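Local coordinates for Fe-regulated protein B (Neisseria meningitidis, PDB 4AIP), which transports iron across the outer membrane, probably as iron-siderophore complexes, at residues N648-R654 with N688-W694; G460-F466 with S478-S484; K620-A624 with S664-Q670. One frame throughout, in Å; residues are numbered along the deposited sequence.

Contact 1 of 3, residues N648-R654 with N688-W694; sequences NLEIGWR and NDVFANW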
loop_
_atom_site.group_PDB
_atom_site.type_symbol
_atom_site.label_atom_id
_atom_site.label_comp_id
_atom_site.label_asym_id
_atom_site.label_seq_id
_atom_site.Cartn_x
_atom_site.Cartn_y
_atom_site.Cartn_z
ATOM N N ASN B 648 9.277 -3.457 38.454
ATOM C CA ASN B 648 8.284 -4.457 38.026
ATOM C C ASN B 648 8.823 -5.119 36.785
ATOM O O ASN B 648 8.769 -4.556 35.697
ATOM C CB ASN B 648 6.943 -3.814 37.752
ATOM C CG ASN B 648 5.863 -4.801 37.543
ATOM O OD1 ASN B 648 6.015 -5.789 36.813
ATOM N ND2 ASN B 648 4.730 -4.536 38.147
ATOM N N LEU B 649 9.358 -6.328 36.972
ATOM C CA LEU B 649 10.155 -6.993 35.974
ATOM C C LEU B 649 10.103 -8.513 36.208
ATOM O O LEU B 649 10.361 -9.015 37.308
ATOM C CB LEU B 649 11.593 -6.466 36.057
ATOM C CG LEU B 649 12.730 -7.044 35.185
ATOM C CD1 LEU B 649 12.588 -6.724 33.661
ATOM C CD2 LEU B 649 14.121 -6.557 35.760
ATOM N N GLU B 650 9.734 -9.243 35.175
ATOM C CA GLU B 650 9.767 -10.655 35.272
ATOM C C GLU B 650 10.864 -11.076 34.334
ATOM O O GLU B 650 10.908 -10.577 33.146
ATOM C CB GLU B 650 8.416 -11.274 34.841
ATOM C CG GLU B 650 8.263 -12.693 35.299
ATOM C CD GLU B 650 6.882 -13.275 35.093
ATOM O OE1 GLU B 650 6.477 -13.461 33.915
ATOM O OE2 GLU B 650 6.244 -13.600 36.124
ATOM N N ILE B 651 11.744 -11.950 34.850
ATOM C CA ILE B 651 12.680 -12.699 34.010
ATOM C C ILE B 651 12.425 -14.143 34.176
ATOM O O ILE B 651 12.059 -14.586 35.275
ATOM C CB ILE B 651 14.173 -12.534 34.389
ATOM C CG1 ILE B 651 14.436 -13.042 35.826
ATOM C CG2 ILE B 651 14.640 -11.088 34.129
ATOM C CD1 ILE B 651 15.565 -12.223 36.575
ATOM N N GLY B 652 12.705 -14.896 33.131
ATOM C CA GLY B 652 12.495 -16.313 33.205
ATOM C C GLY B 652 12.982 -17.092 32.033
ATOM O O GLY B 652 13.559 -16.558 31.124
ATOM N N TRP B 653 12.802 -18.391 32.102
ATOM C CA TRP B 653 13.388 -19.311 31.157
ATOM C C TRP B 653 12.212 -20.164 30.737
ATOM O O TRP B 653 11.263 -20.336 31.528
ATOM C CB TRP B 653 14.431 -20.204 31.859
ATOM C CG TRP B 653 14.632 -21.508 31.086
ATOM C CD1 TRP B 653 15.333 -21.662 29.931
ATOM C CD2 TRP B 653 14.043 -22.787 31.363
ATOM N NE1 TRP B 653 15.285 -22.977 29.505
ATOM C CE2 TRP B 653 14.460 -23.674 30.338
ATOM C CE3 TRP B 653 13.223 -23.288 32.401
ATOM C CZ2 TRP B 653 14.098 -25.036 30.322
ATOM C CZ3 TRP B 653 12.854 -24.627 32.383
ATOM C CH2 TRP B 653 13.303 -25.488 31.353
ATOM N N ARG B 654 12.273 -20.734 29.539
ATOM C CA ARG B 654 11.206 -21.576 29.102
ATOM C C ARG B 654 11.811 -22.587 28.159
ATOM O O ARG B 654 12.612 -22.236 27.288
ATOM C CB ARG B 654 10.131 -20.693 28.437
ATOM C CG ARG B 654 9.244 -21.333 27.407
ATOM C CD ARG B 654 8.120 -20.334 26.908
ATOM N NE ARG B 654 7.335 -19.736 28.009
ATOM C CZ ARG B 654 7.272 -18.428 28.255
ATOM N NH1 ARG B 654 7.910 -17.582 27.463
ATOM N NH2 ARG B 654 6.559 -17.937 29.279
ATOM N N ASN B 688 15.352 -23.684 23.930
ATOM C CA ASN B 688 15.354 -22.900 25.156
ATOM C C ASN B 688 15.258 -21.405 24.878
ATOM O O ASN B 688 15.945 -20.870 24.002
ATOM C CB ASN B 688 16.622 -23.156 25.963
ATOM C CG ASN B 688 16.795 -24.618 26.338
ATOM O OD1 ASN B 688 17.237 -25.406 25.530
ATOM N ND2 ASN B 688 16.457 -24.973 27.566
ATOM N N ASP B 689 14.467 -20.740 25.707
ATOM C CA ASP B 689 14.250 -19.312 25.627
ATOM C C ASP B 689 14.423 -18.687 26.992
ATOM O O ASP B 689 14.036 -19.280 27.996
ATOM C CB ASP B 689 12.799 -19.015 25.169
ATOM C CG ASP B 689 12.407 -19.693 23.828
ATOM O OD1 ASP B 689 13.218 -19.792 22.913
ATOM O OD2 ASP B 689 11.230 -20.044 23.632
ATOM N N VAL B 690 14.953 -17.480 27.029
ATOM C CA VAL B 690 14.881 -16.644 28.204
ATOM C C VAL B 690 14.152 -15.365 27.757
ATOM O O VAL B 690 14.264 -14.955 26.576
ATOM C CB VAL B 690 16.335 -16.273 28.795
ATOM C CG1 VAL B 690 17.152 -17.555 29.277
ATOM C CG2 VAL B 690 17.148 -15.511 27.785
ATOM N N PHE B 691 13.423 -14.729 28.681
ATOM C CA PHE B 691 12.637 -13.524 28.327
ATOM C C PHE B 691 12.620 -12.652 29.518
ATOM O O PHE B 691 12.902 -13.129 30.648
ATOM C CB PHE B 691 11.166 -13.850 27.973
ATOM C CG PHE B 691 10.420 -14.625 29.083
ATOM C CD1 PHE B 691 9.762 -13.954 30.127
ATOM C CD2 PHE B 691 10.438 -16.034 29.085
ATOM C CE1 PHE B 691 9.111 -14.701 31.164
ATOM C CE2 PHE B 691 9.800 -16.797 30.099
ATOM C CZ PHE B 691 9.128 -16.153 31.129
ATOM N N ALA B 692 12.207 -11.402 29.278
ATOM C CA ALA B 692 12.003 -10.450 30.313
ATOM C C ALA B 692 10.806 -9.557 29.918
ATOM O O ALA B 692 10.670 -9.165 28.753
ATOM C CB ALA B 692 13.261 -9.646 30.473
ATOM N N ASN B 693 9.956 -9.232 30.894
ATOM C CA ASN B 693 8.928 -8.216 30.735
ATOM C C ASN B 693 9.136 -7.085 31.766
ATOM O O ASN B 693 9.076 -7.299 32.994
ATOM C CB ASN B 693 7.542 -8.851 30.893
ATOM C CG ASN B 693 6.426 -7.830 31.095
ATOM O OD1 ASN B 693 5.896 -7.695 32.180
ATOM N ND2 ASN B 693 6.058 -7.122 30.037
ATOM N N TRP B 694 9.407 -5.883 31.289
ATOM C CA TRP B 694 9.342 -4.767 32.241
ATOM C C TRP B 694 8.314 -3.723 32.026
ATOM O O TRP B 694 7.924 -3.424 30.885
ATOM C CB TRP B 694 10.708 -4.238 32.712
ATOM C CG TRP B 694 11.335 -3.040 32.218
ATOM C CD1 TRP B 694 11.929 -2.845 30.982
ATOM C CD2 TRP B 694 11.618 -1.853 32.979
ATOM N NE1 TRP B 694 12.507 -1.546 30.906
ATOM C CE2 TRP B 694 12.304 -0.927 32.109
ATOM C CE3 TRP B 694 11.260 -1.440 34.250
ATOM C CZ2 TRP B 694 12.711 0.327 32.509
ATOM C CZ3 TRP B 694 11.663 -0.166 34.664
ATOM C CH2 TRP B 694 12.386 0.710 33.782
HETATM O O HOH W 1 9.128 -17.947 25.320
#
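Leu649 through Arg654 pair with Trp694 through Asp689 as neighbouring antiparallel strands, their axes 4.6 Å apart at 163°. The hydrogen-bonded pairs are Glu650 with Asn693, Gly652 with Phe691 and Arg654 with Asp689, each joined by two bonds such as Asn693 N to Glu650 O at 2.8 Å. Gly652 suits its place because it has no side chain: the Phe691 ring lies flat above it, Gly652 CA 4.2 Å from the ring centroid in a CH-pi contact. The ring gets there because CG sits between the backbone N and carbonyl carbon (chi1 56°), folding it back over the partner strand. On the ring's other side the Arg654 guanidinium runs almost parallel, planes 5° apart but offset, the Phe691 CE2 corner lying over the guanidinium, 3.3 Å from Arg654 NH1. Asp689 is bound by Lys90 in a salt bridge, and Asn693 is held by Arg643, Asn703 and Asn705. The face bearing Leu649, Ile651, Trp653, Val690, Ala692 and Trp694 is apolar instead, and Leu649 CD1 lies against Trp694 CB. Such alternation is consistent with the transmembrane barrel of TonB-dependent receptors, with mostly polar side chains, Phe691 among them, facing the lumen and the plug, from which Lys90 comes, and apolar and aromatic ones turned outward toward the lipid.

Contact 2 of 3, residues G460-F466 with S478-S484; sequences GLRYDRF and SSNLNPS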
loop_
_atom_site.group_PDB
_atom_site.type_symbol
_atom_site.label_atom_id
_atom_site.label_comp_id
_atom_site.label_asym_id
_atom_site.label_seq_id
_atom_site.Cartn_x
_atom_site.Cartn_y
_atom_site.Cartn_z
ATOM N N GLY B 460 -26.012 -35.136 26.416
ATOM C CA GLY B 460 -26.377 -34.360 25.279
ATOM C C GLY B 460 -26.544 -35.121 24.016
ATOM O O GLY B 460 -26.112 -36.245 23.923
ATOM N N LEU B 461 -27.111 -34.460 23.005
ATOM C CA LEU B 461 -27.284 -35.085 21.722
ATOM C C LEU B 461 -27.213 -34.088 20.607
ATOM O O LEU B 461 -27.804 -32.979 20.716
ATOM C CB LEU B 461 -28.695 -35.610 21.693
ATOM C CG LEU B 461 -28.783 -36.923 21.006
ATOM C CD1 LEU B 461 -28.400 -37.851 22.083
ATOM C CD2 LEU B 461 -30.236 -37.080 20.715
ATOM N N ARG B 462 -26.580 -34.487 19.507
ATOM C CA ARG B 462 -26.593 -33.649 18.330
ATOM C C ARG B 462 -27.130 -34.481 17.211
ATOM O O ARG B 462 -26.891 -35.693 17.146
ATOM C CB ARG B 462 -25.202 -33.243 17.866
ATOM C CG ARG B 462 -24.420 -32.387 18.826
ATOM C CD ARG B 462 -23.062 -32.037 18.208
ATOM N NE ARG B 462 -23.209 -31.353 16.925
ATOM C CZ ARG B 462 -23.459 -30.045 16.802
ATOM N NH1 ARG B 462 -23.595 -29.297 17.891
ATOM N NH2 ARG B 462 -23.579 -29.509 15.601
ATOM N N TYR B 463 -27.781 -33.816 16.294
ATOM C CA TYR B 463 -28.148 -34.439 15.116
ATOM C C TYR B 463 -27.484 -33.582 14.035
ATOM O O TYR B 463 -27.699 -32.354 14.027
ATOM C CB TYR B 463 -29.666 -34.336 15.046
ATOM C CG TYR B 463 -30.187 -34.816 13.759
ATOM C CD1 TYR B 463 -30.223 -36.165 13.488
ATOM C CD2 TYR B 463 -30.632 -33.919 12.783
ATOM C CE1 TYR B 463 -30.695 -36.620 12.288
ATOM C CE2 TYR B 463 -31.132 -34.387 11.566
ATOM C CZ TYR B 463 -31.140 -35.720 11.346
ATOM O OH TYR B 463 -31.624 -36.175 10.168
ATOM N N ASP B 464 -26.660 -34.185 13.169
ATOM C CA ASP B 464 -25.881 -33.425 12.204
ATOM C C ASP B 464 -26.121 -33.948 10.812
ATOM O O ASP B 464 -26.046 -35.181 10.580
ATOM C CB ASP B 464 -24.359 -33.571 12.435
ATOM C CG ASP B 464 -23.875 -32.853 13.684
ATOM O OD1 ASP B 464 -23.676 -31.614 13.721
ATOM O OD2 ASP B 464 -23.643 -33.561 14.651
ATOM N N ARG B 465 -26.340 -33.044 9.866
ATOM C CA ARG B 465 -26.402 -33.493 8.472
ATOM C C ARG B 465 -25.493 -32.642 7.682
ATOM O O ARG B 465 -25.275 -31.485 8.016
ATOM C CB ARG B 465 -27.779 -33.293 7.830
ATOM C CG ARG B 465 -28.993 -33.144 8.753
ATOM C CD ARG B 465 -30.209 -33.062 7.821
ATOM N NE ARG B 465 -29.783 -33.512 6.487
ATOM C CZ ARG B 465 -30.612 -33.828 5.501
ATOM N NH1 ARG B 465 -31.940 -33.755 5.704
ATOM N NH2 ARG B 465 -30.103 -34.211 4.303
ATOM N N PHE B 466 -25.068 -33.176 6.572
ATOM C CA PHE B 466 -24.334 -32.431 5.663
ATOM C C PHE B 466 -24.869 -32.722 4.317
ATOM O O PHE B 466 -25.512 -33.774 4.093
ATOM C CB PHE B 466 -22.872 -32.834 5.695
ATOM C CG PHE B 466 -22.582 -34.199 5.171
ATOM C CD1 PHE B 466 -22.321 -34.414 3.810
ATOM C CD2 PHE B 466 -22.472 -35.276 6.060
ATOM C CE1 PHE B 466 -22.013 -35.696 3.311
ATOM C CE2 PHE B 466 -22.134 -36.585 5.570
ATOM C CZ PHE B 466 -21.907 -36.791 4.200
ATOM N N SER B 478 -25.866 -37.187 4.097
ATOM C CA SER B 478 -26.022 -38.168 5.146
ATOM C C SER B 478 -26.261 -37.386 6.393
ATOM O O SER B 478 -26.130 -36.157 6.368
ATOM C CB SER B 478 -24.753 -39.016 5.329
ATOM O OG SER B 478 -25.077 -40.182 6.060
ATOM N N SER B 479 -26.585 -38.081 7.476
ATOM C CA SER B 479 -26.849 -37.445 8.730
ATOM C C SER B 479 -26.430 -38.371 9.856
ATOM O O SER B 479 -26.242 -39.546 9.641
ATOM C CB SER B 479 -28.322 -37.123 8.840
ATOM O OG SER B 479 -29.038 -38.308 8.914
ATOM N N ASN B 480 -26.275 -37.838 11.066
ATOM C CA ASN B 480 -25.824 -38.630 12.200
ATOM C C ASN B 480 -26.432 -38.173 13.474
ATOM O O ASN B 480 -26.661 -36.984 13.671
ATOM C CB ASN B 480 -24.304 -38.542 12.359
ATOM C CG ASN B 480 -23.569 -39.270 11.251
ATOM O OD1 ASN B 480 -23.517 -38.805 10.110
ATOM N ND2 ASN B 480 -23.037 -40.446 11.573
ATOM N N LEU B 481 -26.676 -39.131 14.350
ATOM C CA LEU B 481 -27.144 -38.843 15.668
ATOM C C LEU B 481 -26.000 -39.129 16.633
ATOM O O LEU B 481 -25.543 -40.257 16.689
ATOM C CB LEU B 481 -28.330 -39.741 15.916
ATOM C CG LEU B 481 -29.347 -39.413 16.979
ATOM C CD1 LEU B 481 -29.541 -37.885 17.224
ATOM C CD2 LEU B 481 -30.663 -40.018 16.441
ATOM N N ASN B 482 -25.524 -38.102 17.345
ATOM C CA ASN B 482 -24.308 -38.185 18.170
ATOM C C ASN B 482 -24.497 -37.871 19.651
ATOM O O ASN B 482 -24.570 -36.714 20.030
ATOM C CB ASN B 482 -23.211 -37.263 17.636
ATOM C CG ASN B 482 -22.866 -37.506 16.152
ATOM O OD1 ASN B 482 -23.037 -36.628 15.325
ATOM N ND2 ASN B 482 -22.398 -38.675 15.829
ATOM N N PRO B 483 -24.538 -38.906 20.500
ATOM C CA PRO B 483 -24.740 -38.761 21.950
ATOM C C PRO B 483 -23.455 -38.378 22.651
ATOM O O PRO B 483 -22.396 -38.515 22.061
ATOM C CB PRO B 483 -25.153 -40.179 22.393
ATOM C CG PRO B 483 -25.379 -40.957 21.136
ATOM C CD PRO B 483 -24.543 -40.319 20.082
ATOM N N SER B 484 -23.541 -37.910 23.888
ATOM C CA SER B 484 -22.373 -37.516 24.608
ATOM C C SER B 484 -22.735 -37.565 26.058
ATOM O O SER B 484 -23.856 -37.227 26.422
ATOM C CB SER B 484 -21.866 -36.111 24.165
ATOM O OG SER B 484 -22.828 -35.061 24.391
#
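Arg462 and Asn482 pair across the hairpin of strands 455-469 and 475-490, flanked by Gly460 with Ser484 and Asp464 with Asn480 as further hydrogen-bonded pairs. Asn482 N meets Arg462 O almost straight, at 2.8 Å and 176°, whereas the bond from Ser484 N to Gly460 O is weak. The packing is tight on the face shared by these residues. Gly460, without a side chain, leaves room for Ser484 OG, which lies 3.5 Å from Gly460 O. Arg462, its chain bent at chi3 (58°), leans forward along its own strand and grips Asp464 side-on: NH2 reaches OD1 at 2.8 Å, and NE lies 3.2 Å from OD2, on its syn lone pair. OD1 takes a second bond from NE, so the carboxylate is held edge-on, nearly in the guanidinium plane. Arg462 NH1 continues to Ala156 O of the plug and NH2 to Asn383, which marks this as the lumenal face of a TonB-dependent transporter barrel; a long, many-armed side chain suits a place where one residue reaches from barrel wall to plug. Nearer the hairpin's turn, Phe466 lays a ring face over Ser478 N, with CE2 3.6 Å from Ser478 CB. The outward face is looser, and Tyr463, Arg465 and Leu481 are exposed there. Leu481 CD1 does most of the touching: it meets Leu461 CD2 at 3.6 Å and comes up to the edge of the Tyr463 ring, the two side chains crossing at about a right angle. Tyr463 OH stops 3.6 Å from Ser479 OG, while Arg465 brings only its CB and CG near the CB of Ser479.

Contact 3 of 3, residues K620-A624 with S664-Q670; sequences KLLSA and SILAAGQ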
loop_
_atom_site.group_PDB
_atom_site.type_symbol
_atom_site.label_atom_id
_atom_site.label_comp_id
_atom_site.label_asym_id
_atom_site.label_seq_id
_atom_site.Cartn_x
_atom_site.Cartn_y
_atom_site.Cartn_z
ATOM N N LYS B 620 -5.863 -48.844 -0.880
ATOM C CA LYS B 620 -5.288 -48.126 0.293
ATOM C C LYS B 620 -5.193 -46.612 0.088
ATOM O O LYS B 620 -4.189 -46.101 -0.376
ATOM C CB LYS B 620 -3.952 -48.758 0.781
ATOM C CG LYS B 620 -4.014 -50.318 1.006
ATOM C CD LYS B 620 -2.976 -50.903 2.019
ATOM C CE LYS B 620 -3.639 -52.030 2.930
ATOM N NZ LYS B 620 -2.702 -53.019 3.660
ATOM N N LEU B 621 -6.267 -45.907 0.402
ATOM C CA LEU B 621 -6.339 -44.490 0.023
ATOM C C LEU B 621 -6.082 -43.468 1.170
ATOM O O LEU B 621 -6.115 -42.258 0.929
ATOM C CB LEU B 621 -7.692 -44.207 -0.633
ATOM C CG LEU B 621 -8.053 -44.946 -1.916
ATOM C CD1 LEU B 621 -9.524 -44.884 -2.036
ATOM C CD2 LEU B 621 -7.350 -44.376 -3.156
ATOM N N LEU B 622 -5.857 -43.942 2.401
ATOM C CA LEU B 622 -5.470 -43.058 3.500
ATOM C C LEU B 622 -4.079 -42.392 3.280
ATOM O O LEU B 622 -3.276 -42.847 2.452
ATOM C CB LEU B 622 -5.561 -43.774 4.861
ATOM C CG LEU B 622 -6.937 -44.221 5.368
ATOM C CD1 LEU B 622 -6.964 -44.412 6.898
ATOM C CD2 LEU B 622 -8.042 -43.274 4.951
ATOM N N SER B 623 -3.824 -41.312 4.024
ATOM C CA SER B 623 -2.718 -40.426 3.741
ATOM C C SER B 623 -1.930 -39.995 4.976
ATOM O O SER B 623 -2.467 -39.819 6.080
ATOM C CB SER B 623 -3.213 -39.196 3.002
ATOM O OG SER B 623 -2.372 -38.929 1.897
ATOM N N ALA B 624 -0.625 -39.872 4.767
ATOM C CA ALA B 624 0.291 -39.373 5.800
ATOM C C ALA B 624 0.583 -37.876 5.599
ATOM O O ALA B 624 1.397 -37.305 6.336
ATOM C CB ALA B 624 1.606 -40.204 5.845
ATOM N N SER B 664 5.161 -44.014 10.893
ATOM C CA SER B 664 4.149 -43.294 10.169
ATOM C C SER B 664 2.835 -43.266 10.955
ATOM O O SER B 664 2.631 -44.064 11.871
ATOM C CB SER B 664 3.891 -43.973 8.839
ATOM O OG SER B 664 2.836 -43.303 8.191
ATOM N N ILE B 665 1.955 -42.332 10.601
ATOM C CA ILE B 665 0.619 -42.373 11.130
ATOM C C ILE B 665 -0.180 -43.505 10.484
ATOM O O ILE B 665 -1.144 -43.967 11.099
ATOM C CB ILE B 665 -0.124 -41.007 11.082
ATOM C CG1 ILE B 665 -0.525 -40.620 9.670
ATOM C CG2 ILE B 665 0.729 -39.966 11.722
ATOM C CD1 ILE B 665 -1.133 -39.285 9.550
ATOM N N LEU B 666 0.216 -43.963 9.288
ATOM C CA LEU B 666 -0.480 -45.077 8.613
ATOM C C LEU B 666 0.011 -46.438 9.147
ATOM O O LEU B 666 1.174 -46.819 8.943
ATOM C CB LEU B 666 -0.288 -44.997 7.088
ATOM C CG LEU B 666 -0.662 -43.744 6.272
ATOM C CD1 LEU B 666 -0.212 -43.920 4.841
ATOM C CD2 LEU B 666 -2.151 -43.399 6.294
ATOM N N ALA B 667 -0.862 -47.170 9.839
ATOM C CA ALA B 667 -0.524 -48.512 10.402
ATOM C C ALA B 667 0.178 -49.491 9.425
ATOM O O ALA B 667 0.983 -50.332 9.827
ATOM C CB ALA B 667 -1.754 -49.156 10.946
ATOM N N ALA B 668 -0.152 -49.360 8.145
ATOM C CA ALA B 668 0.493 -50.124 7.119
ATOM C C ALA B 668 1.761 -49.414 6.597
ATOM O O ALA B 668 2.447 -49.956 5.746
ATOM C CB ALA B 668 -0.517 -50.443 5.981
ATOM N N GLY B 669 2.094 -48.230 7.107
ATOM C CA GLY B 669 3.251 -47.479 6.608
ATOM C C GLY B 669 3.036 -46.622 5.352
ATOM O O GLY B 669 2.084 -46.813 4.569
ATOM N N GLN B 670 3.939 -45.674 5.154
ATOM C CA GLN B 670 3.844 -44.688 4.085
ATOM C C GLN B 670 4.917 -44.896 2.991
ATOM O O GLN B 670 5.973 -45.490 3.234
ATOM C CB GLN B 670 3.859 -43.249 4.677
ATOM C CG GLN B 670 5.111 -42.901 5.474
ATOM C CD GLN B 670 5.082 -41.537 6.154
ATOM O OE1 GLN B 670 4.431 -41.337 7.190
ATOM N NE2 GLN B 670 5.857 -40.613 5.615
#
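Gln670 lays one face of its side-chain amide against Ala624, whose CB sits over that face, 3.3 Å from OE1 and 3.7 Å from CD. In the plane of the amide, Ser664 OG donates to OE1 at 2.7 Å along a lone pair, and NE2 at the far end binds Glu678, so the group is fixed from both ends and cannot easily rotate. The methyl of Ala624 is small enough to lie on the amide without displacing either partner. The two segments belong to loops that follow strands 600-615 and 649-662 of the TonB-dependent receptor barrel, probably on its extracellular side, where this family carries its long loops. Ser664 also makes an ST turn: its OG accepts from Leu666 N at 2.9 Å, so a single hydroxyl both receives one bond and gives another. A type I beta turn then runs from Leu666 to Gly669, and glycine ends it comfortably with a positive phi of 83°. No hydrogen bond joins the two segments; what holds them is van der Waals packing, largely of methyl groups on side chains and backbone. Leu666 and Ala624 carry much of it. With CG anti to its own carbonyl carbon (chi1 -55°), Leu666 sends CD2 against Leu622 CB (3.7 Å) and the backbone N of Ser623 (3.5 Å), while Phe613 lies beside both leucines. A branched leucine suits this spot because both methyls can be used: CD1 lies about equally near Leu622 O and Ala624 N while CD2 meets Ser623. Ile665 adds its tip from the neighbouring position, with CD1 3.8 Å from Ser623 O and 4.0 Å from Ala624 CA.

Contacts 1 and 2 are both pairings of adjacent barrel strands, on opposite sides of the chain's centre; their centres lie 47 Å apart and their nearest atoms about 34 Å. Each turns polar side chains to the lumen, where residues 648-654 and 688-694 meet Lys90 of the plug and residues 460-466 meet Ala156. Contact 3 joins loops instead, and it is 28 Å from contact 2 and 42 Å from contact 1, centre to centre. Yet 664-670 lies in the loop connecting the two strands paired in contact 1, so those contacts interlace along the chain. None of the three touches the detergent pocket around Tyr251 and His270, or the glutamate-binding Arg276.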